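Local coordinates for protein arabinogalactan endo-1,4-beta-galactosidase (Ignisphaera aggregans, PDB 7OSK) that probably hydrolyses internal beta-1,4-galactosidic bonds of galactans, using this calcium-binding catalytic domain of glycoside hydrolase family 53, at residues D78-L83 against N89-R94; R116-A121 against H179-D184; F240-I245 against V277-Q282. All blocks are in the same frame, centred on the assembly; numbering follows the deposited sequence.

Interaction 1: residues D78-L83 against N89-R94; sequences DLLDIL and NWIRLR
Helix 79-85 lies one side-chain layer from strand 90-95; the CA atoms of Leu80 and Ile91 are 9.2 Å apart. Three apolar side chains meet across this layer. Ile91 starts from the strand with CB directed at the helix. CG1 stands anti to the carbonyl carbon (chi1 -56°), and chi2 of -63° then sets the position of CD1, the atom that does the touching. Leu80 CD2 meets Ile91 CD1 at 4.0 Å. Leu83 comes from one helical turn further on and crosses the isoleucine at about a right angle, with Leu83 CD1 4.1 Å from Ile91 CD1. One methyl thus touches both leucines. In the TIM barrel of this catalytic domain, the helix belongs to the crossover that leads from strand 51-55 to strand 90-95, and this is an outer-layer helix packing on the outer face of the barrel wall. Ala124 of helix 114-126 also touches both Leu80 and Ile91. Asp78 is the N-cap of the helix. Asp78 OD1 accepts from Leu80 N at 3.3 Å, met from above the carboxylate plane. Arg92 points its guanidinium the other way, into the barrel, where NH1 forms salt bridges with Asp55 and Glu292.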
loop_
_atom_site.group_PDB
_atom_site.type_symbol
_atom_site.label_atom_id
_atom_site.label_comp_id
_atom_site.label_asym_id
_atom_site.label_seq_id
_atom_site.Cartn_x
_atom_site.Cartn_y
_atom_site.Cartn_z
ATOM N N ASP A 78 1.007 -1.368 -22.244
ATOM C CA ASP A 78 1.405 -2.077 -21.037
ATOM C C ASP A 78 1.185 -1.148 -19.848
ATOM O O ASP A 78 1.642 -0.006 -19.863
ATOM C CB ASP A 78 2.868 -2.515 -21.126
ATOM C CG ASP A 78 3.254 -3.511 -20.046
ATOM O OD1 ASP A 78 2.710 -3.429 -18.921
ATOM O OD2 ASP A 78 4.112 -4.378 -20.324
ATOM N N LEU A 79 0.482 -1.636 -18.831
ATOM C CA LEU A 79 0.144 -0.821 -17.665
ATOM C C LEU A 79 1.369 -0.142 -17.058
ATOM O O LEU A 79 1.344 1.054 -16.774
ATOM C CB LEU A 79 -0.549 -1.679 -16.603
ATOM C CG LEU A 79 -0.754 -1.036 -15.229
ATOM C CD1 LEU A 79 -1.614 0.215 -15.327
ATOM C CD2 LEU A 79 -1.370 -2.035 -14.272
ATOM N N LEU A 80 2.435 -0.909 -16.863
ATOM C CA LEU A 80 3.645 -0.382 -16.245
ATOM C C LEU A 80 4.264 0.727 -17.089
ATOM O O LEU A 80 4.879 1.649 -16.557
ATOM C CB LEU A 80 4.662 -1.503 -16.020
ATOM C CG LEU A 80 4.332 -2.497 -14.905
ATOM C CD1 LEU A 80 5.329 -3.643 -14.912
ATOM C CD2 LEU A 80 4.314 -1.810 -13.544
ATOM N N ASP A 81 4.100 0.640 -18.406
ATOM C CA ASP A 81 4.580 1.692 -19.292
ATOM C C ASP A 81 3.747 2.956 -19.107
ATOM O O ASP A 81 4.276 4.065 -19.146
ATOM C CB ASP A 81 4.539 1.242 -20.757
ATOM C CG ASP A 81 5.599 0.206 -21.083
ATOM O OD1 ASP A 81 6.665 0.217 -20.435
ATOM O OD2 ASP A 81 5.367 -0.614 -21.995
ATOM N N ILE A 82 2.444 2.785 -18.899
ATOM C CA ILE A 82 1.557 3.923 -18.685
ATOM C C ILE A 82 1.915 4.627 -17.379
ATOM O O ILE A 82 1.931 5.855 -17.310
ATOM C CB ILE A 82 0.074 3.498 -18.649
ATOM C CG1 ILE A 82 -0.313 2.814 -19.963
ATOM C CG2 ILE A 82 -0.825 4.711 -18.397
ATOM C CD1 ILE A 82 -1.731 2.264 -19.987
ATOM N N LEU A 83 2.202 3.843 -16.346
ATOM C CA LEU A 83 2.553 4.401 -15.048
ATOM C C LEU A 83 3.893 5.126 -15.100
ATOM O O LEU A 83 4.037 6.219 -14.549
ATOM C CB LEU A 83 2.596 3.300 -13.987
ATOM C CG LEU A 83 1.268 2.602 -13.682
ATOM C CD1 LEU A 83 1.464 1.522 -12.626
ATOM C CD2 LEU A 83 0.211 3.601 -13.231
ATOM N N ASN A 89 7.264 5.891 -10.134
ATOM C CA ASN A 89 8.577 5.247 -10.082
ATOM C C ASN A 89 8.650 4.071 -9.113
ATOM O O ASN A 89 9.634 3.331 -9.108
ATOM C CB ASN A 89 9.648 6.269 -9.703
ATOM C CG ASN A 89 9.287 7.058 -8.462
ATOM O OD1 ASN A 89 8.313 6.747 -7.779
ATOM N ND2 ASN A 89 10.076 8.083 -8.161
ATOM N N TRP A 90 7.616 3.910 -8.291
ATOM C CA TRP A 90 7.563 2.819 -7.321
ATOM C C TRP A 90 6.274 2.017 -7.442
ATOM O O TRP A 90 5.229 2.550 -7.819
ATOM C CB TRP A 90 7.694 3.359 -5.896
ATOM C CG TRP A 90 9.103 3.558 -5.452
ATOM C CD1 TRP A 90 9.946 4.564 -5.819
ATOM C CD2 TRP A 90 9.838 2.732 -4.540
ATOM N NE1 TRP A 90 11.163 4.414 -5.197
ATOM C CE2 TRP A 90 11.121 3.296 -4.405
ATOM C CE3 TRP A 90 9.533 1.570 -3.826
ATOM C CZ2 TRP A 90 12.100 2.737 -3.587
ATOM C CZ3 TRP A 90 10.508 1.015 -3.013
ATOM C CH2 TRP A 90 11.775 1.600 -2.900
ATOM N N ILE A 91 6.369 0.732 -7.111
ATOM C CA ILE A 91 5.232 -0.180 -7.135
ATOM C C ILE A 91 5.084 -0.853 -5.775
ATOM O O ILE A 91 6.049 -1.399 -5.235
ATOM C CB ILE A 91 5.391 -1.263 -8.229
ATOM C CG1 ILE A 91 5.597 -0.621 -9.606
ATOM C CG2 ILE A 91 4.183 -2.193 -8.249
ATOM C CD1 ILE A 91 4.421 0.211 -10.096
ATOM N N ARG A 92 3.873 -0.811 -5.230
ATOM C CA ARG A 92 3.575 -1.465 -3.959
ATOM C C ARG A 92 2.630 -2.637 -4.187
ATOM O O ARG A 92 1.603 -2.497 -4.847
ATOM C CB ARG A 92 2.967 -0.471 -2.971
ATOM C CG ARG A 92 2.626 -1.057 -1.610
ATOM C CD ARG A 92 2.147 0.029 -0.658
ATOM N NE ARG A 92 1.825 -0.491 0.673
ATOM C CZ ARG A 92 0.604 -0.831 1.080
ATOM N NH1 ARG A 92 -0.438 -0.717 0.267
ATOM N NH2 ARG A 92 0.423 -1.289 2.309
ATOM N N LEU A 93 2.992 -3.795 -3.641
ATOM C CA LEU A 93 2.198 -5.010 -3.802
ATOM C C LEU A 93 2.010 -5.717 -2.469
ATOM O O LEU A 93 2.972 -5.938 -1.736
ATOM C CB LEU A 93 2.867 -5.963 -4.797
ATOM C CG LEU A 93 3.047 -5.472 -6.234
ATOM C CD1 LEU A 93 3.926 -6.438 -7.005
ATOM C CD2 LEU A 93 1.701 -5.303 -6.922
ATOM N N ARG A 94 0.765 -6.068 -2.159
ATOM C CA ARG A 94 0.478 -6.880 -0.984
ATOM C C ARG A 94 0.618 -8.352 -1.343
ATOM O O ARG A 94 0.446 -8.731 -2.500
ATOM C CB ARG A 94 -0.926 -6.592 -0.442
ATOM C CG ARG A 94 -2.049 -6.854 -1.428
ATOM C CD ARG A 94 -3.413 -6.681 -0.777
ATOM N NE ARG A 94 -4.500 -6.782 -1.749
ATOM C CZ ARG A 94 -4.947 -5.771 -2.490
ATOM N NH1 ARG A 94 -4.402 -4.566 -2.382
ATOM N NH2 ARG A 94 -5.940 -5.967 -3.344
#

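Interaction 2: residues R116-A121 against H179-D184; sequences RMTDFA and HNALPD
The imidazole of His179 is the flat group at this contact, and Thr118 CG2 approaches it obliquely. The ring itself is stacked with Tyr175 of helix 158-178, and its ND1 is hydrogen-bonded to Tyr175 O. Within His179 it is CB that touches: His179 CB lies 3.8 Å from Thr118 CG2. The two side chains cross at about a right angle. In the TIM barrel, 179-184 is the loop that leads from helix 158-178 into strand 185-188. Here it passes along helix 114-126, the outer helix that follows strand 90-95. The loop starts with a Schellman motif that ends helix 158-178. Asn180 has positive phi and is the C-prime residue, with Ala181 N hydrogen-bonded to Met176 O and Asn180 N to Ala177 O. After this turn Ala181 lies against helix 114-126. The backbones come close there, with the CA atoms of Ala121 and Ala181 5.4 Å apart. Small side chains allow this. Ala121 CB and Ala181 CB meet at 4.0 Å, and both residues are buried. Thr118 presents its methyl to the loop because CG2 is anti to the backbone N (chi1 -62°). The same torsion keeps OG1 beside that N, where it is hydrogen-bonded to Leu114 O one turn back. No hydrogen bond joins the two segments; they meet by van der Waals packing. Beyond it, Pro183 packs on Val131 and Ile133 of strand 130-135, and Asp184 OD2 is hydrogen-bonded to Val131 N. Ala181 CB touches Thr118 as well as Ala121, 3.8 Å from Thr118 CG2 and 3.5 Å from Thr118 O.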
loop_
_atom_site.group_PDB
_atom_site.type_symbol
_atom_site.label_atom_id
_atom_site.label_comp_id
_atom_site.label_asym_id
_atom_site.label_seq_id
_atom_site.Cartn_x
_atom_site.Cartn_y
_atom_site.Cartn_z
ATOM N N ARG A 116 1.845 -14.964 -8.176
ATOM C CA ARG A 116 1.257 -13.947 -9.048
ATOM C C ARG A 116 1.835 -12.562 -8.772
ATOM O O ARG A 116 2.041 -11.776 -9.695
ATOM C CB ARG A 116 -0.267 -13.911 -8.892
ATOM C CG ARG A 116 -0.914 -12.638 -9.427
ATOM C CD ARG A 116 -2.377 -12.829 -9.818
ATOM N NE ARG A 116 -3.103 -13.722 -8.914
ATOM C CZ ARG A 116 -3.573 -14.925 -9.239
ATOM N NH1 ARG A 116 -3.414 -15.423 -10.462
ATOM N NH2 ARG A 116 -4.217 -15.642 -8.329
ATOM N N MET A 117 2.093 -12.265 -7.504
ATOM C CA MET A 117 2.634 -10.966 -7.123
ATOM C C MET A 117 4.094 -10.828 -7.529
ATOM O O MET A 117 4.541 -9.746 -7.898
ATOM C CB MET A 117 2.494 -10.753 -5.616
ATOM C CG MET A 117 1.065 -10.535 -5.152
ATOM S SD MET A 117 0.332 -9.027 -5.819
ATOM C CE MET A 117 -0.571 -9.671 -7.229
ATOM N N THR A 118 4.838 -11.927 -7.460
ATOM C CA THR A 118 6.258 -11.906 -7.785
ATOM C C THR A 118 6.479 -11.694 -9.281
ATOM O O THR A 118 7.450 -11.054 -9.687
ATOM C CB THR A 118 6.952 -13.212 -7.341
ATOM O OG1 THR A 118 6.859 -13.345 -5.916
ATOM C CG2 THR A 118 8.422 -13.219 -7.746
ATOM N N ASP A 119 5.579 -12.233 -10.098
ATOM C CA ASP A 119 5.707 -12.110 -11.544
ATOM C C ASP A 119 5.552 -10.660 -11.981
ATOM O O ASP A 119 6.200 -10.219 -12.928
ATOM C CB ASP A 119 4.675 -12.978 -12.264
ATOM C CG ASP A 119 4.698 -12.775 -13.768
ATOM O OD1 ASP A 119 5.592 -13.342 -14.433
ATOM O OD2 ASP A 119 3.829 -12.039 -14.283
ATOM N N PHE A 120 4.691 -9.923 -11.291
ATOM C CA PHE A 120 4.469 -8.520 -11.616
ATOM C C PHE A 120 5.628 -7.669 -11.111
ATOM O O PHE A 120 6.112 -6.781 -11.812
ATOM C CB PHE A 120 3.152 -8.028 -11.017
ATOM C CG PHE A 120 2.728 -6.679 -11.520
ATOM C CD1 PHE A 120 2.159 -6.543 -12.776
ATOM C CD2 PHE A 120 2.900 -5.548 -10.744
ATOM C CE1 PHE A 120 1.770 -5.307 -13.245
ATOM C CE2 PHE A 120 2.511 -4.308 -11.210
ATOM C CZ PHE A 120 1.946 -4.188 -12.461
ATOM N N ALA A 121 6.066 -7.950 -9.888
ATOM C CA ALA A 121 7.176 -7.225 -9.281
ATOM C C ALA A 121 8.448 -7.416 -10.096
ATOM O O ALA A 121 9.285 -6.519 -10.175
ATOM C CB ALA A 121 7.388 -7.682 -7.847
ATOM N N HIS A 179 13.468 -14.904 -9.089
ATOM C CA HIS A 179 12.713 -14.427 -10.238
ATOM C C HIS A 179 13.056 -12.964 -10.507
ATOM O O HIS A 179 12.346 -12.277 -11.242
ATOM C CB HIS A 179 11.213 -14.603 -10.003
ATOM C CG HIS A 179 10.802 -16.028 -9.788
ATOM N ND1 HIS A 179 11.204 -16.761 -8.693
ATOM C CD2 HIS A 179 10.031 -16.856 -10.532
ATOM C CE1 HIS A 179 10.697 -17.978 -8.770
ATOM N NE2 HIS A 179 9.980 -18.062 -9.875
ATOM N N ASN A 180 14.158 -12.505 -9.913
ATOM C CA ASN A 180 14.610 -11.122 -10.047
ATOM C C ASN A 180 13.501 -10.147 -9.686
ATOM O O ASN A 180 13.128 -9.286 -10.481
ATOM C CB ASN A 180 15.119 -10.854 -11.466
ATOM C CG ASN A 180 16.405 -11.601 -11.775
ATOM O OD1 ASN A 180 16.467 -12.393 -12.716
ATOM N ND2 ASN A 180 17.439 -11.351 -10.980
ATOM N N ALA A 181 12.969 -10.308 -8.479
ATOM C CA ALA A 181 11.887 -9.466 -7.989
ATOM C C ALA A 181 12.081 -9.145 -6.513
ATOM O O ALA A 181 11.114 -8.914 -5.787
ATOM C CB ALA A 181 10.547 -10.147 -8.210
ATOM N N LEU A 182 13.333 -9.140 -6.068
ATOM C CA LEU A 182 13.641 -8.776 -4.694
ATOM C C LEU A 182 13.171 -7.351 -4.415
ATOM O O LEU A 182 13.592 -6.419 -5.103
ATOM C CB LEU A 182 15.140 -8.891 -4.425
ATOM C CG LEU A 182 15.545 -8.726 -2.958
ATOM C CD1 LEU A 182 15.111 -9.942 -2.152
ATOM C CD2 LEU A 182 17.040 -8.496 -2.831
ATOM N N PRO A 183 12.292 -7.173 -3.413
ATOM C CA PRO A 183 11.796 -5.822 -3.127
ATOM C C PRO A 183 12.815 -4.940 -2.414
ATOM O O PRO A 183 13.515 -5.408 -1.515
ATOM C CB PRO A 183 10.587 -6.080 -2.227
ATOM C CG PRO A 183 10.890 -7.364 -1.548
ATOM C CD PRO A 183 11.657 -8.184 -2.546
ATOM N N ASP A 184 12.889 -3.676 -2.815
ATOM C CA ASP A 184 13.781 -2.720 -2.173
ATOM C C ASP A 184 13.342 -2.480 -0.736
ATOM O O ASP A 184 14.170 -2.241 0.142
ATOM C CB ASP A 184 13.804 -1.398 -2.942
ATOM C CG ASP A 184 14.085 -1.586 -4.422
ATOM O OD1 ASP A 184 15.273 -1.659 -4.803
ATOM O OD2 ASP A 184 13.113 -1.658 -5.204
#

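Interaction 3: residues F240-I245 against V277-Q282; sequences FYINFI and VRTLVQ
With chi1 at -67° and an extended chi2 of 173°, Ile242 carries CD1 out to Thr279. The threonine answers with its methyl, which chi1 of -52° turns to the isoleucine. Helices 238-250 and 270-283 are neighbours in the outer layer of the TIM barrel, following strands 228-234 and 257-261. The CA atoms of Ile242 and Leu280 are 8.1 Å apart. Ile242 CD1 meets Thr279 CG2 at 4.0 Å, the two side chains crossing at about a right angle. This pair is the more exposed part of the contact. The other pair is buried on the side of the barrel wall. There Tyr241 CB lies 4.3 Å from Leu280 CD1, and Leu280 CD2 comes to the tyrosine ring obliquely. Both residues also touch strand 257-261, Tyr241 on Ile260 and Leu280 on Ile258. The interface is apolar, with no hydrogen bond across it. The polar ends turn to other partners: Thr279 OG1 is hydrogen-bonded to Asn275 O in its own helix, and Tyr241 OH to Gly235 O.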
loop_
_atom_site.group_PDB
_atom_site.type_symbol
_atom_site.label_atom_id
_atom_site.label_comp_id
_atom_site.label_asym_id
_atom_site.label_seq_id
_atom_site.Cartn_x
_atom_site.Cartn_y
_atom_site.Cartn_z
ATOM N N PHE A 240 -0.954 8.517 19.369
ATOM C CA PHE A 240 -0.903 7.059 19.307
ATOM C C PHE A 240 0.403 6.585 18.683
ATOM O O PHE A 240 1.003 5.618 19.151
ATOM C CB PHE A 240 -2.087 6.502 18.515
ATOM C CG PHE A 240 -1.950 5.043 18.180
ATOM C CD1 PHE A 240 -2.296 4.069 19.104
ATOM C CD2 PHE A 240 -1.468 4.646 16.944
ATOM C CE1 PHE A 240 -2.166 2.726 18.800
ATOM C CE2 PHE A 240 -1.334 3.307 16.633
ATOM C CZ PHE A 240 -1.683 2.344 17.561
ATOM N N TYR A 241 0.834 7.265 17.622
ATOM C CA TYR A 241 2.096 6.942 16.965
ATOM C C TYR A 241 3.245 7.023 17.963
ATOM O O TYR A 241 4.116 6.151 17.996
ATOM C CB TYR A 241 2.354 7.885 15.789
ATOM C CG TYR A 241 1.685 7.475 14.494
ATOM C CD1 TYR A 241 0.300 7.512 14.359
ATOM C CD2 TYR A 241 2.438 7.069 13.399
ATOM C CE1 TYR A 241 -0.315 7.145 13.174
ATOM C CE2 TYR A 241 1.832 6.701 12.208
ATOM C CZ TYR A 241 0.455 6.741 12.102
ATOM O OH TYR A 241 -0.156 6.377 10.922
ATOM N N ILE A 242 3.236 8.073 18.777
ATOM C CA ILE A 242 4.246 8.248 19.812
ATOM C C ILE A 242 4.284 7.040 20.740
ATOM O O ILE A 242 5.334 6.433 20.933
ATOM C CB ILE A 242 3.987 9.520 20.646
ATOM C CG1 ILE A 242 4.173 10.764 19.774
ATOM C CG2 ILE A 242 4.927 9.573 21.854
ATOM C CD1 ILE A 242 3.776 12.063 20.451
ATOM N N ASN A 243 3.134 6.701 21.312
ATOM C CA ASN A 243 3.043 5.606 22.268
ATOM C C ASN A 243 3.436 4.269 21.655
ATOM O O ASN A 243 4.090 3.449 22.298
ATOM C CB ASN A 243 1.622 5.511 22.832
ATOM C CG ASN A 243 1.218 6.745 23.621
ATOM O OD1 ASN A 243 2.048 7.383 24.269
ATOM N ND2 ASN A 243 -0.066 7.084 23.570
ATOM N N PHE A 244 3.038 4.060 20.405
ATOM C CA PHE A 244 3.264 2.787 19.732
ATOM C C PHE A 244 4.715 2.624 19.282
ATOM O O PHE A 244 5.317 1.569 19.481
ATOM C CB PHE A 244 2.333 2.653 18.527
ATOM C CG PHE A 244 2.380 1.302 17.873
ATOM C CD1 PHE A 244 3.290 1.038 16.861
ATOM C CD2 PHE A 244 1.516 0.297 18.271
ATOM C CE1 PHE A 244 3.336 -0.206 16.259
ATOM C CE2 PHE A 244 1.556 -0.949 17.674
ATOM C CZ PHE A 244 2.466 -1.202 16.665
ATOM N N ILE A 245 5.271 3.667 18.675
ATOM C CA ILE A 245 6.619 3.592 18.121
ATOM C C ILE A 245 7.681 3.618 19.222
ATOM O O ILE A 245 8.661 2.878 19.155
ATOM C CB ILE A 245 6.870 4.738 17.120
ATOM C CG1 ILE A 245 5.921 4.591 15.926
ATOM C CG2 ILE A 245 8.327 4.737 16.643
ATOM C CD1 ILE A 245 5.984 5.728 14.925
ATOM N N VAL A 277 3.404 14.368 10.669
ATOM C CA VAL A 277 4.705 14.317 10.015
ATOM C C VAL A 277 5.764 15.034 10.849
ATOM O O VAL A 277 6.804 14.456 11.161
ATOM C CB VAL A 277 4.650 14.936 8.599
ATOM C CG1 VAL A 277 6.046 15.005 7.980
ATOM C CG2 VAL A 277 3.720 14.132 7.701
ATOM N N ARG A 278 5.497 16.285 11.213
ATOM C CA ARG A 278 6.468 17.078 11.959
ATOM C C ARG A 278 6.754 16.472 13.334
ATOM O O ARG A 278 7.822 16.684 13.905
ATOM C CB ARG A 278 5.984 18.523 12.114
ATOM C CG ARG A 278 4.840 18.709 13.097
ATOM C CD ARG A 278 4.472 20.175 13.240
ATOM N NE ARG A 278 3.671 20.663 12.116
ATOM C CZ ARG A 278 4.160 21.267 11.035
ATOM N NH1 ARG A 278 5.465 21.474 10.898
ATOM N NH2 ARG A 278 3.329 21.670 10.083
ATOM N N THR A 279 5.793 15.723 13.863
ATOM C CA THR A 279 5.958 15.070 15.156
ATOM C C THR A 279 6.886 13.865 15.035
ATOM O O THR A 279 7.585 13.510 15.983
ATOM C CB THR A 279 4.601 14.613 15.738
ATOM O OG1 THR A 279 3.686 15.716 15.748
ATOM C CG2 THR A 279 4.765 14.081 17.159
ATOM N N LEU A 280 6.888 13.238 13.862
ATOM C CA LEU A 280 7.732 12.073 13.612
ATOM C C LEU A 280 9.173 12.461 13.280
ATOM O O LEU A 280 10.110 11.756 13.654
ATOM C CB LEU A 280 7.152 11.228 12.473
ATOM C CG LEU A 280 6.292 10.032 12.894
ATOM C CD1 LEU A 280 5.162 10.459 13.815
ATOM C CD2 LEU A 280 5.735 9.311 11.675
ATOM N N VAL A 281 9.351 13.576 12.577
ATOM C CA VAL A 281 10.686 13.998 12.164
ATOM C C VAL A 281 11.483 14.559 13.339
ATOM O O VAL A 281 12.714 14.557 13.314
ATOM C CB VAL A 281 10.634 15.063 11.041
ATOM C CG1 VAL A 281 9.907 14.519 9.821
ATOM C CG2 VAL A 281 9.979 16.340 11.535
ATOM N N GLN A 282 10.783 15.039 14.363
ATOM C CA GLN A 282 11.445 15.602 15.534
ATOM C C GLN A 282 11.702 14.539 16.595
ATOM O O GLN A 282 12.706 14.598 17.301
ATOM C CB GLN A 282 10.618 16.740 16.140
ATOM C CG GLN A 282 11.323 17.433 17.306
ATOM C CD GLN A 282 10.479 18.505 17.961
ATOM O OE1 GLN A 282 10.344 19.612 17.438
ATOM N NE2 GLN A 282 9.913 18.183 19.117
#

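Overall arrangement
All three contacts lie in one TIM barrel: interaction 1 joins a helix to the wall, interaction 2 a helix to a loop, and interaction 3 two outer helices. Interactions 1 and 2 are neighbours, with centres 12 Å apart. Helix 114-126 is the next helix or strand after strand 90-95, and the two contacts touch directly. Leu80 CD2 lies 3.5 Å from Phe120 CZ, and Trp90 CH2 lies 3.6 Å from Asp184 CB. Interaction 3 sits on the opposite side of the chain's centre, about 30 Å from interaction 1 between centres, and touches neither. None of the calcium ligands Asp301, Asp303, His305, Asn307, Asn370 and Glu373 takes part in these contacts, which lie away from that site.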